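Protein argonaute (Aquifex aeolicus, PDB 1YVU) uses short single-stranded DNA guides to bind complementary RNA targets and cuts them with a metal-dependent, RNase H-like PIWI domain. Local coordinates at residues 14-28 and 78-91. Sequence-based numbering, arbitrary orientation.
Sequences YRPKDTTFTVFKPTH and VELKRVGEEEFRGF
Lys25 and Arg82 pair antiparallel, each backbone N bonded to the other's O, and Thr27 N continues the ladder to Leu80 O at 3.2 Å. Beyond it Leu80 N turns to a side chain: His28 NE2 accepts it at 2.8 Å, in the imidazole plane and nearly straight (170°), although the histidine is poorly ordered. A second short ladder joins Phe21 and Glu86. There Glu86 N reaches Phe21 O at 3.2 Å, whereas the return bond is weak, as is that from Phe88 N to Thr19 O. Between the ladders the two chains stay close, but Thr22 and Phe24 make backbone hydrogen bonds elsewhere, to Cys59 and Phe57, and Thr22 OG1 is bonded to Gly61 O; a CA-H...O contact, Phe24 CA to Arg82 O at 3.0 Å, still joins them.

Past the second ladder the contact is aromatic. Phe88 CB sits over the face of the Phe21 ring, 4.1 Å from its centroid. Tyr14 swings its ring toward 78-91 with CG opposite the backbone N (chi1 -171°), which puts CD2 3.6 Å from Phe88 CE2 and also against Phe91 CZ. Were Tyr14 replaced by an alanine, a gap would probably open beside Phe88 and Phe91, and Trp303 would lose its stacking partner.

Within the N-terminal domain, strand 69-72 flanks 78-82 on the side away from 25-26, strand 56-59 packs against Phe21 and Val23, and helix 94-107 lies against Tyr14 and Phe91.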
ATOM      1  N   TYR A  14     -22.554  -3.855  20.958  1.00 25.91           N
ATOM      2  CA  TYR A  14     -22.199  -3.714  22.369  1.00 22.88           C
ATOM      3  C   TYR A  14     -23.423  -3.236  23.193  1.00 24.48           C
ATOM      4  O   TYR A  14     -23.942  -2.125  23.000  1.00 28.01           O
ATOM      5  CB  TYR A  14     -21.006  -2.766  22.543  1.00 18.96           C
ATOM      6  CG  TYR A  14     -20.433  -2.729  23.946  1.00 18.86           C
ATOM      7  CD1 TYR A  14     -20.152  -3.916  24.649  1.00 13.51           C
ATOM      8  CD2 TYR A  14     -20.171  -1.508  24.583  1.00 15.53           C
ATOM      9  CE1 TYR A  14     -19.628  -3.896  25.951  1.00 23.30           C
ATOM     10  CE2 TYR A  14     -19.641  -1.469  25.898  1.00 22.02           C
ATOM     11  CZ  TYR A  14     -19.376  -2.671  26.581  1.00 26.23           C
ATOM     12  OH  TYR A  14     -18.951  -2.656  27.906  1.00 19.25           O
ATOM     13  N   ARG A  15     -23.884  -4.112  24.087  1.00 25.96           N
ATOM     14  CA  ARG A  15     -25.026  -3.863  24.980  1.00 29.68           C
ATOM     15  C   ARG A  15     -24.582  -4.303  26.410  1.00 33.81           C
ATOM     16  O   ARG A  15     -25.090  -5.311  26.924  1.00 31.75           O
ATOM     17  CB  ARG A  15     -26.247  -4.708  24.541  1.00 18.10           C
ATOM     18  CG  ARG A  15     -26.675  -4.594  23.084  1.00 23.14           C
ATOM     19  CD  ARG A  15     -27.876  -5.510  22.802  1.00 15.98           C
ATOM     20  NE  ARG A  15     -28.007  -6.022  21.423  1.00 15.81           N
ATOM     21  CZ  ARG A  15     -28.214  -5.286  20.333  1.00 17.59           C
ATOM     22  NH1 ARG A  15     -28.286  -3.965  20.399  1.00 22.06           N
ATOM     23  NH2 ARG A  15     -28.478  -5.884  19.182  1.00 21.01           N
ATOM     24  N   PRO A  16     -23.684  -3.532  27.082  1.00 35.07           N
ATOM     25  CA  PRO A  16     -23.197  -3.890  28.434  1.00 34.96           C
ATOM     26  C   PRO A  16     -24.186  -4.050  29.597  1.00 42.72           C
ATOM     27  O   PRO A  16     -25.255  -3.407  29.635  1.00 40.06           O
ATOM     28  CB  PRO A  16     -22.133  -2.831  28.715  1.00 36.25           C
ATOM     29  CG  PRO A  16     -22.627  -1.639  28.013  1.00 31.22           C
ATOM     30  CD  PRO A  16     -23.208  -2.179  26.716  1.00 28.74           C
ATOM     31  N   LYS A  17     -23.834  -4.988  30.488  1.00 51.70           N
ATOM     32  CA  LYS A  17     -24.612  -5.305  31.692  1.00 56.08           C
ATOM     33  C   LYS A  17     -24.412  -4.129  32.677  1.00 58.96           C
ATOM     34  O   LYS A  17     -25.315  -3.304  32.852  1.00 57.99           O
ATOM     35  CB  LYS A  17     -24.139  -6.647  32.298  1.00 63.44           C
ATOM     36  CG  LYS A  17     -24.125  -7.872  31.331  1.00 66.53           C
ATOM     37  CD  LYS A  17     -23.594  -9.170  32.012  1.00 63.23           C
ATOM     38  CE  LYS A  17     -23.713 -10.399  31.103  1.00 63.28           C
ATOM     39  NZ  LYS A  17     -23.151 -11.654  31.684  1.00 53.17           N
ATOM     40  N   ASP A  18     -23.197  -4.003  33.225  1.00 63.53           N
ATOM     41  CA  ASP A  18     -22.829  -2.907  34.138  1.00 66.03           C
ATOM     42  C   ASP A  18     -22.464  -1.743  33.208  1.00 64.47           C
ATOM     43  O   ASP A  18     -21.337  -1.643  32.708  1.00 64.35           O
ATOM     44  CB  ASP A  18     -21.638  -3.325  35.036  1.00 66.15           C
ATOM     45  CG  ASP A  18     -21.311  -2.287  36.126  1.00 70.66           C
ATOM     46  OD1 ASP A  18     -20.454  -1.417  35.875  1.00 68.98           O
ATOM     47  OD2 ASP A  18     -21.897  -2.342  37.235  1.00 75.23           O
ATOM     48  N   THR A  19     -23.457  -0.902  32.944  1.00 61.57           N
ATOM     49  CA  THR A  19     -23.328   0.253  32.045  1.00 61.05           C
ATOM     50  C   THR A  19     -22.642   1.488  32.679  1.00 56.70           C
ATOM     51  O   THR A  19     -22.636   2.570  32.088  1.00 56.03           O
ATOM     52  CB  THR A  19     -24.737   0.630  31.466  1.00 63.68           C
ATOM     53  OG1 THR A  19     -25.568  -0.539  31.432  1.00 72.63           O
ATOM     54  CG2 THR A  19     -24.625   1.124  30.043  1.00 62.89           C
ATOM     55  N   THR A  20     -22.047   1.307  33.863  1.00 55.71           N
ATOM     56  CA  THR A  20     -21.358   2.387  34.586  1.00 56.75           C
ATOM     57  C   THR A  20     -19.912   2.570  34.109  1.00 53.18           C
ATOM     58  O   THR A  20     -19.119   1.611  34.073  1.00 48.35           O
ATOM     59  CB  THR A  20     -21.376   2.184  36.131  1.00 61.69           C
ATOM     60  OG1 THR A  20     -22.638   1.628  36.540  1.00 57.76           O
ATOM     61  CG2 THR A  20     -21.190   3.530  36.833  1.00 54.84           C
ATOM     62  N   PHE A  21     -19.628   3.812  33.689  1.00 51.57           N
ATOM     63  CA  PHE A  21     -18.337   4.285  33.148  1.00 48.46           C
ATOM     64  C   PHE A  21     -17.761   5.520  33.864  1.00 48.63           C
ATOM     65  O   PHE A  21     -18.475   6.509  34.077  1.00 48.05           O
ATOM     66  CB  PHE A  21     -18.489   4.684  31.659  1.00 45.37           C
ATOM     67  CG  PHE A  21     -18.371   3.553  30.685  1.00 41.46           C
ATOM     68  CD1 PHE A  21     -19.059   2.333  30.875  1.00 42.34           C
ATOM     69  CD2 PHE A  21     -17.614   3.724  29.528  1.00 49.87           C
ATOM     70  CE1 PHE A  21     -19.007   1.293  29.923  1.00 44.56           C
ATOM     71  CE2 PHE A  21     -17.541   2.691  28.555  1.00 51.41           C
ATOM     72  CZ  PHE A  21     -18.245   1.471  28.753  1.00 47.19           C
ATOM     73  N   THR A  22     -16.448   5.494  34.111  1.00 44.98           N
ATOM     74  CA  THR A  22     -15.734   6.600  34.740  1.00 44.68           C
ATOM     75  C   THR A  22     -15.106   7.548  33.686  1.00 38.19           C
ATOM     76  O   THR A  22     -14.298   7.137  32.846  1.00 32.57           O
ATOM     77  CB  THR A  22     -14.658   6.069  35.714  1.00 45.60           C
ATOM     78  OG1 THR A  22     -15.261   5.125  36.603  1.00 47.37           O
ATOM     79  CG2 THR A  22     -14.064   7.201  36.550  1.00 45.27           C
ATOM     80  N   VAL A  23     -15.510   8.816  33.740  1.00 38.16           N
ATOM     81  CA  VAL A  23     -15.024   9.843  32.817  1.00 41.50           C
ATOM     82  C   VAL A  23     -13.785  10.551  33.376  1.00 46.13           C
ATOM     83  O   VAL A  23     -13.641  10.741  34.591  1.00 45.07           O
ATOM     84  CB  VAL A  23     -16.130  10.910  32.500  1.00 38.60           C
ATOM     85  CG1 VAL A  23     -15.722  11.784  31.330  1.00 30.25           C
ATOM     86  CG2 VAL A  23     -17.458  10.238  32.200  1.00 35.07           C
ATOM     87  N   PHE A  24     -12.876  10.884  32.455  1.00 50.31           N
ATOM     88  CA  PHE A  24     -11.621  11.578  32.730  1.00 46.49           C
ATOM     89  C   PHE A  24     -11.393  12.673  31.678  1.00 54.38           C
ATOM     90  O   PHE A  24     -11.373  12.372  30.491  1.00 57.50           O
ATOM     91  CB  PHE A  24     -10.424  10.604  32.756  1.00 38.57           C
ATOM     92  CG  PHE A  24     -10.372   9.716  33.978  1.00 44.61           C
ATOM     93  CD1 PHE A  24     -10.725   8.365  33.895  1.00 40.39           C
ATOM     94  CD2 PHE A  24     -10.034  10.245  35.239  1.00 48.70           C
ATOM     95  CE1 PHE A  24     -10.752   7.541  35.065  1.00 39.45           C
ATOM     96  CE2 PHE A  24     -10.060   9.430  36.419  1.00 45.37           C
ATOM     97  CZ  PHE A  24     -10.423   8.085  36.326  1.00 37.39           C
ATOM     98  N   LYS A  25     -11.314  13.927  32.098  1.00 62.19           N
ATOM     99  CA  LYS A  25     -11.049  15.029  31.161  1.00 61.69           C
ATOM    100  C   LYS A  25      -9.753  15.720  31.634  1.00 67.28           C
ATOM    101  O   LYS A  25      -9.537  15.829  32.863  1.00 71.58           O
ATOM    102  CB  LYS A  25     -12.223  16.024  31.123  1.00 62.33           C
ATOM    103  CG  LYS A  25     -12.355  16.789  29.794  1.00 61.72           C
ATOM    104  CD  LYS A  25     -13.000  18.167  29.978  1.00 69.96           C
ATOM    105  CE  LYS A  25     -13.152  18.898  28.652  1.00 66.70           C
ATOM    106  NZ  LYS A  25     -13.645  20.284  28.840  1.00 63.41           N
ATOM    107  N   PRO A  26      -8.841  16.133  30.693  1.00 71.16           N
ATOM    108  CA  PRO A  26      -7.588  16.797  31.107  1.00 69.37           C
ATOM    109  C   PRO A  26      -7.816  18.177  31.695  1.00 73.65           C
ATOM    110  O   PRO A  26      -8.853  18.807  31.446  1.00 77.41           O
ATOM    111  CB  PRO A  26      -6.794  16.895  29.807  1.00 67.22           C
ATOM    112  CG  PRO A  26      -7.341  15.778  28.983  1.00 65.15           C
ATOM    113  CD  PRO A  26      -8.801  15.896  29.235  1.00 63.16           C
ATOM    114  N   THR A  27      -6.879  18.630  32.517  1.00 78.83           N
ATOM    115  CA  THR A  27      -7.011  19.965  33.089  1.00 83.66           C
ATOM    116  C   THR A  27      -6.312  20.964  32.156  1.00 90.74           C
ATOM    117  O   THR A  27      -6.455  22.180  32.300  1.00 87.13           O
ATOM    118  CB  THR A  27      -6.456  20.040  34.533  1.00 77.00           C
ATOM    119  OG1 THR A  27      -6.459  18.731  35.117  1.00 83.59           O
ATOM    120  CG2 THR A  27      -7.338  20.921  35.407  1.00 84.10           C
ATOM    121  N   HIS A  28      -5.619  20.415  31.157  1.00 90.97           N
ATOM    122  CA  HIS A  28      -4.889  21.188  30.151  1.00 97.04           C
ATOM    123  C   HIS A  28      -5.671  21.231  28.818  1.00 98.48           C
ATOM    124  O   HIS A  28      -6.894  21.375  28.830  1.00 94.92           O
ATOM    125  CB  HIS A  28      -3.471  20.643  29.885  1.00 98.17           C
ATOM    126  CG  HIS A  28      -2.942  19.693  30.915  1.00104.12           C
ATOM    127  ND1 HIS A  28      -1.782  19.931  31.616  1.00104.72           N
ATOM    128  CD2 HIS A  28      -3.349  18.440  31.272  1.00103.76           C
ATOM    129  CE1 HIS A  28      -1.486  18.876  32.355  1.00107.26           C
ATOM    130  NE2 HIS A  28      -2.423  17.965  32.161  1.00107.00           N
ATOM    131  N   VAL A  78       4.048  15.532  31.195  1.00 71.80           N
ATOM    132  CA  VAL A  78       3.158  14.862  32.133  1.00 73.68           C
ATOM    133  C   VAL A  78       1.759  15.427  31.883  1.00 76.63           C
ATOM    134  O   VAL A  78       1.605  16.600  31.491  1.00 72.90           O
ATOM    135  CB  VAL A  78       3.554  15.069  33.612  1.00 70.21           C
ATOM    136  CG1 VAL A  78       2.943  13.958  34.467  1.00 75.96           C
ATOM    137  CG2 VAL A  78       5.057  15.074  33.777  1.00 71.80           C
ATOM    138  N   GLU A  79       0.758  14.548  32.006  1.00 78.31           N
ATOM    139  CA  GLU A  79      -0.648  14.893  31.786  1.00 75.97           C
ATOM    140  C   GLU A  79      -1.551  14.507  32.946  1.00 69.36           C
ATOM    141  O   GLU A  79      -1.542  13.367  33.386  1.00 68.53           O
ATOM    142  CB  GLU A  79      -1.177  14.223  30.509  1.00 79.33           C
ATOM    143  CG  GLU A  79      -0.586  14.747  29.189  1.00 98.19           C
ATOM    144  CD  GLU A  79       0.447  13.802  28.562  1.00110.36           C
ATOM    145  OE1 GLU A  79       0.367  12.565  28.775  1.00114.17           O
ATOM    146  OE2 GLU A  79       1.337  14.297  27.834  1.00114.04           O
ATOM    147  N   LEU A  80      -2.333  15.466  33.428  1.00 68.45           N
ATOM    148  CA  LEU A  80      -3.262  15.207  34.512  1.00 71.68           C
ATOM    149  C   LEU A  80      -4.706  15.286  34.036  1.00 71.30           C
ATOM    150  O   LEU A  80      -5.048  16.040  33.112  1.00 70.12           O
ATOM    151  CB  LEU A  80      -2.971  16.072  35.762  1.00 66.74           C
ATOM    152  CG  LEU A  80      -3.684  17.358  36.206  1.00 72.42           C
ATOM    153  CD1 LEU A  80      -3.481  17.562  37.667  1.00 72.92           C
ATOM    154  CD2 LEU A  80      -3.168  18.569  35.476  1.00 67.32           C
ATOM    155  N   LYS A  81      -5.507  14.371  34.574  1.00 66.11           N
ATOM    156  CA  LYS A  81      -6.920  14.267  34.249  1.00 68.32           C
ATOM    157  C   LYS A  81      -7.701  13.718  35.418  1.00 68.90           C
ATOM    158  O   LYS A  81      -7.215  12.824  36.120  1.00 70.92           O
ATOM    159  CB  LYS A  81      -7.137  13.406  33.000  1.00 67.74           C
ATOM    160  CG  LYS A  81      -6.086  12.396  32.761  1.00 70.39           C
ATOM    161  CD  LYS A  81      -6.247  11.750  31.466  1.00 73.60           C
ATOM    162  CE  LYS A  81      -5.657  10.403  31.628  1.00 74.78           C
ATOM    163  NZ  LYS A  81      -6.509   9.640  32.596  1.00 81.66           N
ATOM    164  N   ARG A  82      -8.891  14.291  35.637  1.00 66.23           N
ATOM    165  CA  ARG A  82      -9.779  13.915  36.746  1.00 69.90           C
ATOM    166  C   ARG A  82     -11.245  13.683  36.317  1.00 63.42           C
ATOM    167  O   ARG A  82     -11.456  13.251  35.204  1.00 60.16           O
ATOM    168  CB  ARG A  82      -9.631  14.924  37.919  1.00 71.63           C
ATOM    169  CG  ARG A  82      -9.311  16.391  37.538  1.00 77.36           C
ATOM    170  CD  ARG A  82      -8.953  17.270  38.766  1.00 82.70           C
ATOM    171  NE  ARG A  82      -7.710  18.042  38.573  1.00 87.58           N
ATOM    172  CZ  ARG A  82      -7.463  19.260  39.070  1.00 82.48           C
ATOM    173  NH1 ARG A  82      -8.362  19.892  39.814  1.00 87.72           N
ATOM    174  NH2 ARG A  82      -6.318  19.870  38.782  1.00 78.17           N
ATOM    175  N   VAL A  83     -12.228  13.996  37.190  1.00 62.40           N
ATOM    176  CA  VAL A  83     -13.715  13.864  37.031  1.00 59.38           C
ATOM    177  C   VAL A  83     -14.238  12.463  37.378  1.00 56.07           C
ATOM    178  O   VAL A  83     -13.450  11.531  37.607  1.00 54.99           O
ATOM    179  CB  VAL A  83     -14.323  14.349  35.612  1.00 63.74           C
ATOM    180  CG1 VAL A  83     -15.891  14.459  35.648  1.00 54.11           C
ATOM    181  CG2 VAL A  83     -13.758  15.712  35.204  1.00 58.34           C
ATOM    182  N   GLY A  84     -15.570  12.368  37.473  1.00 52.14           N
ATOM    183  CA  GLY A  84     -16.263  11.128  37.777  1.00 56.42           C
ATOM    184  C   GLY A  84     -17.380  10.779  36.794  1.00 55.05           C
ATOM    185  O   GLY A  84     -17.624  11.498  35.820  1.00 55.21           O
ATOM    186  N   GLU A  85     -18.086   9.700  37.140  1.00 56.42           N
ATOM    187  CA  GLU A  85     -19.204   9.040  36.431  1.00 61.93           C
ATOM    188  C   GLU A  85     -20.248   9.647  35.486  1.00 61.76           C
ATOM    189  O   GLU A  85     -20.621  10.821  35.575  1.00 65.94           O
ATOM    190  CB  GLU A  85     -19.961   8.158  37.426  1.00 54.23           C
ATOM    191  CG  GLU A  85     -19.220   6.895  37.793  1.00 57.45           C
ATOM    192  CD  GLU A  85     -19.420   6.487  39.235  1.00 66.24           C
ATOM    193  OE1 GLU A  85     -20.591   6.415  39.683  1.00 65.30           O
ATOM    194  OE2 GLU A  85     -18.392   6.234  39.914  1.00 64.91           O
ATOM    195  N   GLU A  86     -20.747   8.748  34.623  1.00 62.07           N
ATOM    196  CA  GLU A  86     -21.790   8.948  33.602  1.00 62.66           C
ATOM    197  C   GLU A  86     -22.116   7.555  33.013  1.00 53.93           C
ATOM    198  O   GLU A  86     -21.247   6.690  32.938  1.00 44.36           O
ATOM    199  CB  GLU A  86     -21.352   9.917  32.490  1.00 68.29           C
ATOM    200  CG  GLU A  86     -22.025  11.297  32.553  1.00 76.26           C
ATOM    201  CD  GLU A  86     -21.961  12.044  31.227  1.00 81.45           C
ATOM    202  OE1 GLU A  86     -22.891  11.845  30.417  1.00 86.33           O
ATOM    203  OE2 GLU A  86     -20.998  12.821  30.988  1.00 84.17           O
ATOM    204  N   GLU A  87     -23.380   7.339  32.647  1.00 54.17           N
ATOM    205  CA  GLU A  87     -23.854   6.065  32.100  1.00 52.00           C
ATOM    206  C   GLU A  87     -23.950   6.063  30.580  1.00 51.86           C
ATOM    207  O   GLU A  87     -24.618   6.907  29.969  1.00 53.84           O
ATOM    208  CB  GLU A  87     -25.193   5.673  32.726  1.00 53.61           C
ATOM    209  CG  GLU A  87     -25.173   5.590  34.261  1.00 56.12           C
ATOM    210  CD  GLU A  87     -25.575   4.227  34.791  1.00 62.49           C
ATOM    211  OE1 GLU A  87     -26.765   3.852  34.654  1.00 63.64           O
ATOM    212  OE2 GLU A  87     -24.704   3.538  35.365  1.00 61.36           O
ATOM    213  N   PHE A  88     -23.305   5.051  30.003  1.00 49.74           N
ATOM    214  CA  PHE A  88     -23.159   4.793  28.559  1.00 52.64           C
ATOM    215  C   PHE A  88     -24.398   4.398  27.723  1.00 49.33           C
ATOM    216  O   PHE A  88     -25.034   3.373  27.970  1.00 48.99           O
ATOM    217  CB  PHE A  88     -22.037   3.741  28.422  1.00 53.55           C
ATOM    218  CG  PHE A  88     -21.738   3.301  27.014  1.00 53.55           C
ATOM    219  CD1 PHE A  88     -21.010   4.122  26.140  1.00 49.82           C
ATOM    220  CD2 PHE A  88     -22.136   2.024  26.575  1.00 54.31           C
ATOM    221  CE1 PHE A  88     -20.681   3.674  24.847  1.00 50.06           C
ATOM    222  CE2 PHE A  88     -21.815   1.569  25.281  1.00 53.61           C
ATOM    223  CZ  PHE A  88     -21.086   2.392  24.423  1.00 48.49           C
ATOM    224  N   ARG A  89     -24.657   5.162  26.663  1.00 51.69           N
ATOM    225  CA  ARG A  89     -25.802   4.908  25.781  1.00 54.88           C
ATOM    226  C   ARG A  89     -25.416   4.755  24.297  1.00 56.42           C
ATOM    227  O   ARG A  89     -25.831   5.578  23.450  1.00 54.36           O
ATOM    228  CB  ARG A  89     -26.840   6.028  25.939  1.00 55.80           C
ATOM    229  CG  ARG A  89     -27.254   6.306  27.384  1.00 61.65           C
ATOM    230  CD  ARG A  89     -28.545   7.084  27.499  1.00 63.33           C
ATOM    231  NE  ARG A  89     -29.677   6.376  26.896  1.00 55.20           N
ATOM    232  CZ  ARG A  89     -30.210   5.240  27.346  1.00 56.64           C
ATOM    233  NH1 ARG A  89     -29.733   4.634  28.426  1.00 55.09           N
ATOM    234  NH2 ARG A  89     -31.216   4.694  26.687  1.00 57.29           N
ATOM    235  N   GLY A  90     -24.652   3.693  23.989  1.00 58.43           N
ATOM    236  CA  GLY A  90     -24.191   3.428  22.619  1.00 51.86           C
ATOM    237  C   GLY A  90     -23.015   4.291  22.172  1.00 47.59           C
ATOM    238  O   GLY A  90     -22.598   5.176  22.919  1.00 43.35           O
ATOM    239  N   PHE A  91     -22.467   4.033  20.982  1.00 42.94           N
ATOM    240  CA  PHE A  91     -21.326   4.811  20.488  1.00 39.59           C
ATOM    241  C   PHE A  91     -21.750   5.872  19.496  1.00 39.74           C
ATOM    242  O   PHE A  91     -22.822   5.773  18.887  1.00 41.09           O
ATOM    243  CB  PHE A  91     -20.301   3.929  19.773  1.00 39.42           C
ATOM    244  CG  PHE A  91     -19.848   2.739  20.559  1.00 34.96           C
ATOM    245  CD1 PHE A  91     -20.497   1.494  20.411  1.00 38.11           C
ATOM    246  CD2 PHE A  91     -18.739   2.832  21.429  1.00 38.47           C
ATOM    247  CE1 PHE A  91     -20.043   0.343  21.123  1.00 36.18           C
ATOM    248  CE2 PHE A  91     -18.270   1.689  22.151  1.00 35.01           C
ATOM    249  CZ  PHE A  91     -18.926   0.448  21.991  1.00 33.51           C
TER